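Local coordinates for protein beta-glucosidase (Saccharopolyspora erythraea D, PDB 5M6G) that probably hydrolyses terminal, non-reducing beta-D-glucosyl residues, releasing beta-D-glucose, as a glycoside hydrolase of family 3, at residues P155-R160 and R406-E411. Sequence-based numbering, arbitrary orientation.
Sequences PDLVQR and RQAVRE
L157 reaches across to A408 and E411 and carries nearly all of this contact. Its CG lies anti to the backbone N (chi1 175°), which carries the branch toward helix 399-412, with CD2 leading. CD2 sits over the backbone of A408, 3.7 Å from CA, and also touches its CB. L157 CD2 also lies 3.9 Å from OE1 of E411, over one face of the carboxylate. CD1 turns aside and only grazes CG of Q407. It also rests on one face of the R160 guanidinium, toward the rim.

The two segments run nearly antiparallel, at 149°, with axes 10.8 Å apart. The contact joins helix 155-170, in the N-terminal TIM-barrel-type part of this family 3 hydrolase, to helix 399-412, which leads into the first strand of the C-terminal domain's mixed sheet. L149 of helix 146-152 packs against both V158 and A408.

The E411 chain is extended beyond CG, and OE2 accepts a nearly straight bond from NE2 of Q407 at 2.6 Å through its anti lone pair. OE1 is hydrogen-bonded to N154, just before helix 155-170. With an alanine here, the amides of Q407 and N154 would probably lose their carboxylate acceptor, and one side of the leucine methyl would be bared. The other end of the Q407 amide, OE1, takes NH1 of R410 at 2.5 Å, almost in the guanidinium plane, but the bond is bent, at 138°. D571 forms salt bridges with both R406 and R410, which probably lets their guanidinium groups lie close. R160 NH1 and D156 OD2 form a salt bridge at 3.6 Å.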
ATOM      1  N   PRO A 155      12.854   9.608  -4.498  1.00 18.68           N
ATOM      2  CA  PRO A 155      11.924   9.016  -5.482  1.00 14.37           C
ATOM      3  C   PRO A 155      12.553   7.946  -6.350  1.00 13.74           C
ATOM      4  O   PRO A 155      11.857   7.020  -6.792  1.00 17.16           O
ATOM      5  CB  PRO A 155      11.484  10.220  -6.331  1.00 11.86           C
ATOM      6  CG  PRO A 155      11.851  11.434  -5.523  1.00 21.55           C
ATOM      7  CD  PRO A 155      13.027  11.057  -4.685  1.00 14.95           C
ATOM      8  N   ASP A 156      13.842   8.063  -6.650  1.00 17.48           N
ATOM      9  CA  ASP A 156      14.480   7.043  -7.471  1.00 17.75           C
ATOM     10  C   ASP A 156      14.477   5.696  -6.760  1.00 20.45           C
ATOM     11  O   ASP A 156      14.229   4.652  -7.380  1.00 18.37           O
ATOM     12  CB  ASP A 156      15.897   7.477  -7.822  1.00 20.49           C
ATOM     13  CG  ASP A 156      16.491   6.640  -8.918  1.00 28.52           C
ATOM     14  OD1 ASP A 156      16.034   6.784 -10.075  1.00 30.34           O
ATOM     15  OD2 ASP A 156      17.400   5.841  -8.628  1.00 32.26           O
ATOM     16  N   LEU A 157      14.724   5.708  -5.448  1.00 17.58           N
ATOM     17  CA  LEU A 157      14.658   4.488  -4.651  1.00 18.75           C
ATOM     18  C   LEU A 157      13.262   3.878  -4.674  1.00 15.63           C
ATOM     19  O   LEU A 157      13.110   2.655  -4.772  1.00 14.30           O
ATOM     20  CB  LEU A 157      15.065   4.796  -3.211  1.00 16.93           C
ATOM     21  CG  LEU A 157      14.953   3.656  -2.200  1.00 19.76           C
ATOM     22  CD1 LEU A 157      16.048   2.635  -2.471  1.00 22.16           C
ATOM     23  CD2 LEU A 157      15.049   4.217  -0.770  1.00 19.45           C
ATOM     24  N   VAL A 158      12.230   4.714  -4.555  1.00 13.50           N
ATOM     25  CA  VAL A 158      10.860   4.210  -4.573  1.00 14.69           C
ATOM     26  C   VAL A 158      10.544   3.599  -5.934  1.00 16.90           C
ATOM     27  O   VAL A 158       9.877   2.559  -6.029  1.00 15.61           O
ATOM     28  CB  VAL A 158       9.886   5.342  -4.189  1.00 15.94           C
ATOM     29  CG1 VAL A 158       8.436   5.025  -4.603  1.00 13.30           C
ATOM     30  CG2 VAL A 158       9.996   5.620  -2.685  1.00 15.77           C
ATOM     31  N   GLN A 159      11.055   4.212  -7.002  1.00 15.45           N
ATOM     32  CA  GLN A 159      10.893   3.644  -8.335  1.00 14.44           C
ATOM     33  C   GLN A 159      11.564   2.272  -8.437  1.00 16.92           C
ATOM     34  O   GLN A 159      10.967   1.322  -8.956  1.00 14.68           O
ATOM     35  CB  GLN A 159      11.449   4.616  -9.381  1.00 16.56           C
ATOM     36  CG  GLN A 159      11.446   4.089 -10.812  1.00 17.47           C
ATOM     37  CD  GLN A 159      11.842   5.156 -11.820  1.00 21.44           C
ATOM     38  OE1 GLN A 159      11.605   6.342 -11.606  1.00 24.01           O
ATOM     39  NE2 GLN A 159      12.459   4.737 -12.916  1.00 30.50           N
ATOM     40  N   ARG A 160      12.788   2.132  -7.913  1.00 15.50           N
ATOM     41  CA  ARG A 160      13.450   0.827  -7.961  1.00 16.10           C
ATOM     42  C   ARG A 160      12.659  -0.218  -7.188  1.00 11.82           C
ATOM     43  O   ARG A 160      12.612  -1.390  -7.582  1.00 16.58           O
ATOM     44  CB  ARG A 160      14.878   0.919  -7.407  1.00 19.36           C
ATOM     45  CG  ARG A 160      15.900   1.437  -8.399  1.00 20.80           C
ATOM     46  CD  ARG A 160      16.776   2.501  -7.764  1.00 38.92           C
ATOM     47  NE  ARG A 160      17.753   1.923  -6.852  1.00 42.93           N
ATOM     48  CZ  ARG A 160      18.399   2.606  -5.910  1.00 39.15           C
ATOM     49  NH1 ARG A 160      18.174   3.906  -5.742  1.00 35.43           N
ATOM     50  NH2 ARG A 160      19.270   1.978  -5.134  1.00 33.35           N
ATOM     51  N   ARG A 406      16.738  -3.239   2.299  1.00 13.92           N
ATOM     52  CA  ARG A 406      17.599  -2.779   3.382  1.00 12.84           C
ATOM     53  C   ARG A 406      18.036  -1.335   3.168  1.00 16.32           C
ATOM     54  O   ARG A 406      18.134  -0.553   4.127  1.00 14.23           O
ATOM     55  CB  ARG A 406      18.814  -3.709   3.479  1.00 18.93           C
ATOM     56  CG  ARG A 406      19.736  -3.431   4.654  1.00 19.57           C
ATOM     57  CD  ARG A 406      20.896  -4.418   4.672  1.00 19.77           C
ATOM     58  NE  ARG A 406      21.840  -4.101   5.745  1.00 27.43           N
ATOM     59  CZ  ARG A 406      22.994  -4.736   5.940  1.00 30.81           C
ATOM     60  NH1 ARG A 406      23.347  -5.717   5.130  1.00 22.23           N
ATOM     61  NH2 ARG A 406      23.802  -4.379   6.934  1.00 28.75           N
ATOM     62  N   GLN A 407      18.326  -0.964   1.922  1.00 13.95           N
ATOM     63  CA  GLN A 407      18.706   0.415   1.660  1.00 18.73           C
ATOM     64  C   GLN A 407      17.535   1.353   1.941  1.00 16.55           C
ATOM     65  O   GLN A 407      17.725   2.456   2.468  1.00 14.04           O
ATOM     66  CB  GLN A 407      19.219   0.554   0.220  1.00 15.36           C
ATOM     67  CG  GLN A 407      19.683   1.975  -0.148  1.00 18.39           C
ATOM     68  CD  GLN A 407      20.901   2.433   0.652  1.00 26.26           C
ATOM     69  OE1 GLN A 407      21.692   1.614   1.127  1.00 29.03           O
ATOM     70  NE2 GLN A 407      21.056   3.747   0.799  1.00 19.46           N
ATOM     71  N   ALA A 408      16.308   0.905   1.648  1.00 15.72           N
ATOM     72  CA  ALA A 408      15.136   1.720   1.959  1.00 15.74           C
ATOM     73  C   ALA A 408      14.917   1.816   3.464  1.00 16.12           C
ATOM     74  O   ALA A 408      14.549   2.880   3.976  1.00 11.37           O
ATOM     75  CB  ALA A 408      13.896   1.146   1.270  1.00 12.23           C
ATOM     76  N   VAL A 409      15.137   0.714   4.194  1.00 14.27           N
ATOM     77  CA  VAL A 409      15.078   0.775   5.653  1.00 13.51           C
ATOM     78  C   VAL A 409      16.034   1.842   6.172  1.00 15.29           C
ATOM     79  O   VAL A 409      15.642   2.728   6.945  1.00 15.51           O
ATOM     80  CB  VAL A 409      15.392  -0.602   6.268  1.00 15.57           C
ATOM     81  CG1 VAL A 409      15.483  -0.481   7.805  1.00 12.05           C
ATOM     82  CG2 VAL A 409      14.341  -1.629   5.847  1.00 14.31           C
ATOM     83  N   ARG A 410      17.300   1.778   5.742  1.00 17.19           N
ATOM     84  CA  ARG A 410      18.313   2.749   6.158  1.00 18.27           C
ATOM     85  C   ARG A 410      17.831   4.175   5.943  1.00 17.19           C
ATOM     86  O   ARG A 410      17.824   4.997   6.866  1.00 15.22           O
ATOM     87  CB  ARG A 410      19.609   2.547   5.366  1.00 18.38           C
ATOM     88  CG  ARG A 410      20.453   1.387   5.754  1.00 23.23           C
ATOM     89  CD  ARG A 410      21.533   1.177   4.706  1.00 20.04           C
ATOM     90  NE  ARG A 410      22.083  -0.169   4.788  1.00 31.94           N
ATOM     91  CZ  ARG A 410      22.441  -0.890   3.734  1.00 30.90           C
ATOM     92  NH1 ARG A 410      22.305  -0.395   2.509  1.00 29.42           N
ATOM     93  NH2 ARG A 410      22.933  -2.109   3.905  1.00 36.51           N
ATOM     94  N   GLU A 411      17.446   4.487   4.707  1.00 15.03           N
ATOM     95  CA  GLU A 411      17.133   5.861   4.357  1.00 14.92           C
ATOM     96  C   GLU A 411      15.830   6.338   4.984  1.00 12.80           C
ATOM     97  O   GLU A 411      15.622   7.548   5.095  1.00 14.08           O
ATOM     98  CB  GLU A 411      17.091   6.005   2.830  1.00 15.31           C
ATOM     99  CG  GLU A 411      18.450   5.748   2.170  1.00 17.29           C
ATOM    100  CD  GLU A 411      18.449   6.011   0.666  1.00 25.40           C
ATOM    101  OE1 GLU A 411      17.720   6.918   0.209  1.00 21.07           O
ATOM    102  OE2 GLU A 411      19.185   5.305  -0.057  1.00 22.02           O
TER